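Local coordinates for protein telomerase reverse transcriptase (Candida tropicalis MYA-3404, PDB 6ZD1) that probably extends telomeres as the catalytic subunit of telomerase, a reverse transcriptase that copies a template within the enzyme's RNA component onto chromosome ends, at residues Met480-Glu484 against Glu525-Ala531; Lys483-Phe487 against Lys516-Lys520. One frame throughout, in Å; residues are numbered along the deposited sequence.

Interaction 1: residues Met480-Glu484 against Glu525-Ala531; sequences MVSKE and ELQKYGA
Y529 and E484 join the end of helix 469-484 to the loop before strand 539-541, in the palm of the reverse transcriptase fold. The Y529 hydroxyl donates to E484, with Y529 OH and E484 OE2 2.6 Å apart. This hydrogen bond between the two segments uses the anti lone pair of OE2. E484 OE2 lies in the plane of the Y529 ring, at its edge, whereas the carboxylate is turned 78° from that plane. K528 NZ is 4.3 Å from E484 OE2, too far for a salt bridge, although its charge may help stabilise the carboxylate. E484 OE1 is 4.3 Å from E525 OE1, a like-charge pair that the nearby K520 may ease.

Backbone bonds shape the loop. L526 O accepts from Y529 N and A531 N, which reach it from opposite faces of its plane. The bonds from A531 N to L526 O and from G530 N to Q527 O, with G530 at positive phi, fit a Schellman motif; the Y529 backbone is also bonded to N348. On the helix, E484 N is bonded to M480 O at 2.9 Å.

Selenomethionine M480 holds CG anti to its backbone N (chi1 180°). M480 CG therefore sits over the Y529 ring in a CH-pi contact, 3.6 Å from the centroid. The M480 chain then bends at chi3 (63°). M480 SE, in an oblique Met-aromatic contact, is 4.1 Å from L526 CD2 and 3.6 Å from A531 CB.

Interaction 2: residues Lys483-Phe487 against Lys516-Lys520; sequences KEFKF and KVKDK
K520 NZ stands over the face of the F485 ring, with E484 O 3.0 Å from it off to one side, where helix 469-484 gives way to the loop leading to the palm's strand 495-500. The contact with the ring is a cation-pi one, K520 NZ lying 2.9 Å from the F485 centroid, but the exact placing of the lysine end is doubtful at this resolution. The K520 chain leaves helix 511-520 nearly extended, with CG anti to the backbone N, and turns only at chi4 (-89°), which swings K520 NZ onto the ring. The side chain of E484 crosses that of K520 at about a right angle, and E484 OE1 is 4.2 Å from K520 NZ, beyond a salt bridge, while E484 OE2 is engaged by Y529.

V517 CG1 meets the same ring obliquely at F485 CE1, 4.1 Å away. Farther along, F487 lies against the aliphatic part of K516, with F487 CE1 3.4 Å from K516 CB, and K516 NZ is too distant for more than a weak attraction to that ring. If the end of K520 is placed correctly, the F485 ring face and the nearby E484 carboxylate would probably favour the charged form of this buried lysine.

In the fold
Interactions 1 and 2 both start from the end of helix 469-484 and share E484, whose carboxylate serves the loop 525-531 while its carbonyl oxygen faces helix 511-520. Their centres are about 10 Å apart, and they touch where L526 and E525 pack on K520. Each is partly buried. Interaction 1 has its buried M480, L526, Y529 and A531 toward the palm hairpin of strands 495-500 and 503-508, where M480 also touches F504, and becomes charged toward its exposed lysines. In interaction 2 the buried side chains are K520, F485 and V517, with F487 and K516 at the surface. Interaction 1 is tied by a hydroxyl-carboxylate hydrogen bond, interaction 2 mainly by a cation over a ring.

Interaction 1: residues Met480-Glu484 against Glu525-Ala531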
loop_
_atom_site.group_PDB
_atom_site.type_symbol
_atom_site.label_atom_id
_atom_site.label_comp_id
_atom_site.label_asym_id
_atom_site.label_seq_id
_atom_site.Cartn_x
_atom_site.Cartn_y
_atom_site.Cartn_z
HETATM N N MSE A 480 1.751 4.446 26.275
HETATM C CA MSE A 480 1.484 3.276 27.098
HETATM C C MSE A 480 2.771 2.563 27.492
HETATM O O MSE A 480 2.982 2.258 28.665
HETATM C CB MSE A 480 0.564 2.309 26.356
HETATM C CG MSE A 480 0.238 1.048 27.135
HETATM SE SE MSE A 480 -0.706 -0.281 26.067
HETATM C CE MSE A 480 0.674 -0.641 24.733
ATOM N N VAL A 481 3.636 2.311 26.505
ATOM C CA VAL A 481 4.893 1.618 26.777
ATOM C C VAL A 481 5.744 2.422 27.752
ATOM O O VAL A 481 6.379 1.861 28.655
ATOM C CB VAL A 481 5.645 1.337 25.461
ATOM C CG1 VAL A 481 7.090 0.959 25.738
ATOM C CG2 VAL A 481 4.950 0.232 24.679
ATOM N N SER A 482 5.726 3.751 27.620
ATOM C CA SER A 482 6.615 4.592 28.415
ATOM C C SER A 482 6.168 4.686 29.867
ATOM O O SER A 482 7.010 4.774 30.767
ATOM C CB SER A 482 6.697 5.987 27.796
ATOM O OG SER A 482 7.468 6.865 28.597
ATOM N N LYS A 483 4.860 4.659 30.120
ATOM C CA LYS A 483 4.350 4.793 31.479
ATOM C C LYS A 483 4.199 3.454 32.181
ATOM O O LYS A 483 4.266 3.395 33.414
ATOM C CB LYS A 483 2.991 5.502 31.478
ATOM C CG LYS A 483 2.994 6.904 30.883
ATOM C CD LYS A 483 1.655 7.604 31.110
ATOM C CE LYS A 483 0.497 6.811 30.517
ATOM N NZ LYS A 483 -0.817 7.488 30.719
ATOM N N GLU A 484 4.001 2.378 31.425
ATOM C CA GLU A 484 3.682 1.085 32.008
ATOM C C GLU A 484 4.907 0.213 32.261
ATOM O O GLU A 484 4.879 -0.611 33.179
ATOM C CB GLU A 484 2.686 0.349 31.106
ATOM C CG GLU A 484 1.274 0.929 31.122
ATOM C CD GLU A 484 0.581 0.765 32.465
ATOM O OE1 GLU A 484 0.949 -0.161 33.221
ATOM O OE2 GLU A 484 -0.334 1.562 32.765
ATOM N N GLU A 525 -3.858 -4.579 33.245
ATOM C CA GLU A 525 -3.391 -3.207 33.376
ATOM C C GLU A 525 -3.206 -2.531 32.031
ATOM O O GLU A 525 -3.116 -1.302 31.980
ATOM C CB GLU A 525 -2.074 -3.168 34.149
ATOM C CG GLU A 525 -2.216 -3.396 35.635
ATOM C CD GLU A 525 -0.889 -3.301 36.354
ATOM O OE1 GLU A 525 0.151 -3.589 35.724
ATOM O OE2 GLU A 525 -0.886 -2.930 37.545
ATOM N N LEU A 526 -3.138 -3.295 30.950
ATOM C CA LEU A 526 -3.039 -2.696 29.631
ATOM C C LEU A 526 -4.396 -2.499 28.969
ATOM O O LEU A 526 -4.475 -1.810 27.946
ATOM C CB LEU A 526 -2.139 -3.547 28.731
ATOM C CG LEU A 526 -0.698 -3.697 29.226
ATOM C CD1 LEU A 526 0.154 -4.455 28.215
ATOM C CD2 LEU A 526 -0.094 -2.336 29.530
ATOM N N GLN A 527 -5.465 -3.052 29.543
ATOM C CA GLN A 527 -6.785 -2.875 28.955
ATOM C C GLN A 527 -7.292 -1.449 29.113
ATOM O O GLN A 527 -8.187 -1.040 28.368
ATOM C CB GLN A 527 -7.774 -3.859 29.579
ATOM C CG GLN A 527 -7.275 -5.294 29.581
ATOM C CD GLN A 527 -8.264 -6.259 30.201
ATOM O OE1 GLN A 527 -9.395 -5.891 30.515
ATOM N NE2 GLN A 527 -7.840 -7.504 30.384
ATOM N N LYS A 528 -6.727 -0.689 30.054
ATOM C CA LYS A 528 -7.104 0.712 30.221
ATOM C C LYS A 528 -6.904 1.489 28.928
ATOM O O LYS A 528 -7.688 2.391 28.607
ATOM C CB LYS A 528 -6.285 1.343 31.345
ATOM C CG LYS A 528 -6.506 0.712 32.702
ATOM C CD LYS A 528 -5.537 1.274 33.723
ATOM C CE LYS A 528 -4.723 0.162 34.359
ATOM N NZ LYS A 528 -3.679 0.690 35.275
ATOM N N TYR A 529 -5.858 1.156 28.179
ATOM C CA TYR A 529 -5.537 1.818 26.926
ATOM C C TYR A 529 -6.266 1.209 25.737
ATOM O O TYR A 529 -6.191 1.758 24.632
ATOM C CB TYR A 529 -4.023 1.753 26.684
ATOM C CG TYR A 529 -3.187 2.210 27.868
ATOM C CD1 TYR A 529 -2.835 1.326 28.885
ATOM C CD2 TYR A 529 -2.747 3.525 27.963
ATOM C CE1 TYR A 529 -2.073 1.747 29.966
ATOM C CE2 TYR A 529 -1.985 3.951 29.038
ATOM C CZ TYR A 529 -1.652 3.061 30.034
ATOM O OH TYR A 529 -0.892 3.487 31.103
ATOM N N GLY A 530 -7.011 0.127 25.944
ATOM C CA GLY A 530 -7.557 -0.627 24.838
ATOM C C GLY A 530 -6.647 -1.697 24.280
ATOM O O GLY A 530 -6.959 -2.263 23.224
ATOM N N ALA A 531 -5.520 -1.970 24.930
ATOM C CA ALA A 531 -4.619 -3.034 24.511
ATOM C C ALA A 531 -5.019 -4.340 25.189
ATOM O O ALA A 531 -5.053 -4.418 26.422
ATOM C CB ALA A 531 -3.173 -2.675 24.848
#

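Interaction 2: residues Lys483-Phe487 against Lys516-Lys520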
loop_
_atom_site.group_PDB
_atom_site.type_symbol
_atom_site.label_atom_id
_atom_site.label_comp_id
_atom_site.label_asym_id
_atom_site.label_seq_id
_atom_site.Cartn_x
_atom_site.Cartn_y
_atom_site.Cartn_z
ATOM N N LYS A 483 4.860 4.659 30.120
ATOM C CA LYS A 483 4.350 4.793 31.479
ATOM C C LYS A 483 4.199 3.454 32.181
ATOM O O LYS A 483 4.266 3.395 33.414
ATOM C CB LYS A 483 2.991 5.502 31.478
ATOM C CG LYS A 483 2.994 6.904 30.883
ATOM C CD LYS A 483 1.655 7.604 31.110
ATOM C CE LYS A 483 0.497 6.811 30.517
ATOM N NZ LYS A 483 -0.817 7.488 30.719
ATOM N N GLU A 484 4.001 2.378 31.425
ATOM C CA GLU A 484 3.682 1.085 32.008
ATOM C C GLU A 484 4.907 0.213 32.261
ATOM O O GLU A 484 4.879 -0.611 33.179
ATOM C CB GLU A 484 2.686 0.349 31.106
ATOM C CG GLU A 484 1.274 0.929 31.122
ATOM C CD GLU A 484 0.581 0.765 32.465
ATOM O OE1 GLU A 484 0.949 -0.161 33.221
ATOM O OE2 GLU A 484 -0.334 1.562 32.765
ATOM N N PHE A 485 6.002 0.423 31.538
ATOM C CA PHE A 485 7.175 -0.444 31.607
ATOM C C PHE A 485 8.363 0.288 32.218
ATOM O O PHE A 485 9.500 0.149 31.764
ATOM C CB PHE A 485 7.546 -0.979 30.228
ATOM C CG PHE A 485 6.594 -2.011 29.698
ATOM C CD1 PHE A 485 6.724 -3.342 30.060
ATOM C CD2 PHE A 485 5.576 -1.654 28.831
ATOM C CE1 PHE A 485 5.850 -4.296 29.572
ATOM C CE2 PHE A 485 4.700 -2.602 28.338
ATOM C CZ PHE A 485 4.837 -3.926 28.708
ATOM N N LYS A 486 8.093 1.084 33.260
ATOM C CA LYS A 486 9.123 1.929 33.858
ATOM C C LYS A 486 10.333 1.124 34.315
ATOM O O LYS A 486 11.467 1.605 34.218
ATOM C CB LYS A 486 8.539 2.710 35.035
ATOM C CG LYS A 486 7.458 3.703 34.646
ATOM C CD LYS A 486 6.835 4.360 35.871
ATOM C CE LYS A 486 5.761 5.362 35.469
ATOM N NZ LYS A 486 5.065 5.942 36.649
ATOM N N PHE A 487 10.129 -0.109 34.775
ATOM C CA PHE A 487 11.245 -0.886 35.299
ATOM C C PHE A 487 12.007 -1.561 34.168
ATOM O O PHE A 487 12.245 -2.772 34.204
ATOM C CB PHE A 487 10.734 -1.946 36.283
ATOM C CG PHE A 487 9.551 -2.735 35.763
ATOM C CD1 PHE A 487 9.734 -3.895 35.022
ATOM C CD2 PHE A 487 8.255 -2.314 36.021
ATOM C CE1 PHE A 487 8.654 -4.608 34.540
ATOM C CE2 PHE A 487 7.171 -3.030 35.544
ATOM C CZ PHE A 487 7.372 -4.179 34.803
ATOM N N LYS A 516 8.530 -10.122 35.513
ATOM C CA LYS A 516 7.865 -8.828 35.642
ATOM C C LYS A 516 7.089 -8.487 34.377
ATOM O O LYS A 516 5.910 -8.112 34.436
ATOM C CB LYS A 516 8.890 -7.738 35.957
ATOM C CG LYS A 516 9.518 -7.854 37.335
ATOM C CD LYS A 516 10.530 -6.745 37.574
ATOM C CE LYS A 516 11.099 -6.819 38.978
ATOM N NZ LYS A 516 10.026 -6.691 40.000
ATOM N N VAL A 517 7.739 -8.603 33.217
ATOM C CA VAL A 517 7.050 -8.374 31.952
ATOM C C VAL A 517 6.002 -9.453 31.717
ATOM O O VAL A 517 4.904 -9.176 31.218
ATOM C CB VAL A 517 8.068 -8.318 30.798
ATOM C CG1 VAL A 517 7.359 -8.116 29.467
ATOM C CG2 VAL A 517 9.094 -7.222 31.041
ATOM N N LYS A 518 6.313 -10.698 32.090
ATOM C CA LYS A 518 5.384 -11.796 31.849
ATOM C C LYS A 518 4.145 -11.687 32.729
ATOM O O LYS A 518 3.067 -12.152 32.338
ATOM C CB LYS A 518 6.095 -13.133 32.088
ATOM C CG LYS A 518 5.329 -14.365 31.635
ATOM C CD LYS A 518 6.179 -15.612 31.854
ATOM C CE LYS A 518 5.444 -16.879 31.450
ATOM N NZ LYS A 518 6.285 -18.091 31.674
ATOM N N ASP A 519 4.264 -11.052 33.896
ATOM C CA ASP A 519 3.117 -10.875 34.775
ATOM C C ASP A 519 2.336 -9.617 34.457
ATOM O O ASP A 519 1.152 -9.528 34.805
ATOM C CB ASP A 519 3.556 -10.811 36.241
ATOM C CG ASP A 519 4.065 -12.140 36.756
ATOM O OD1 ASP A 519 3.700 -13.185 36.172
ATOM O OD2 ASP A 519 4.823 -12.141 37.746
ATOM N N LYS A 520 2.963 -8.647 33.802
ATOM C CA LYS A 520 2.231 -7.447 33.447
ATOM C C LYS A 520 1.399 -7.634 32.185
ATOM O O LYS A 520 0.320 -7.044 32.072
ATOM C CB LYS A 520 3.198 -6.281 33.287
ATOM C CG LYS A 520 2.484 -5.006 33.003
ATOM C CD LYS A 520 3.296 -3.823 33.400
ATOM C CE LYS A 520 2.875 -2.679 32.543
ATOM N NZ LYS A 520 3.688 -2.646 31.298
#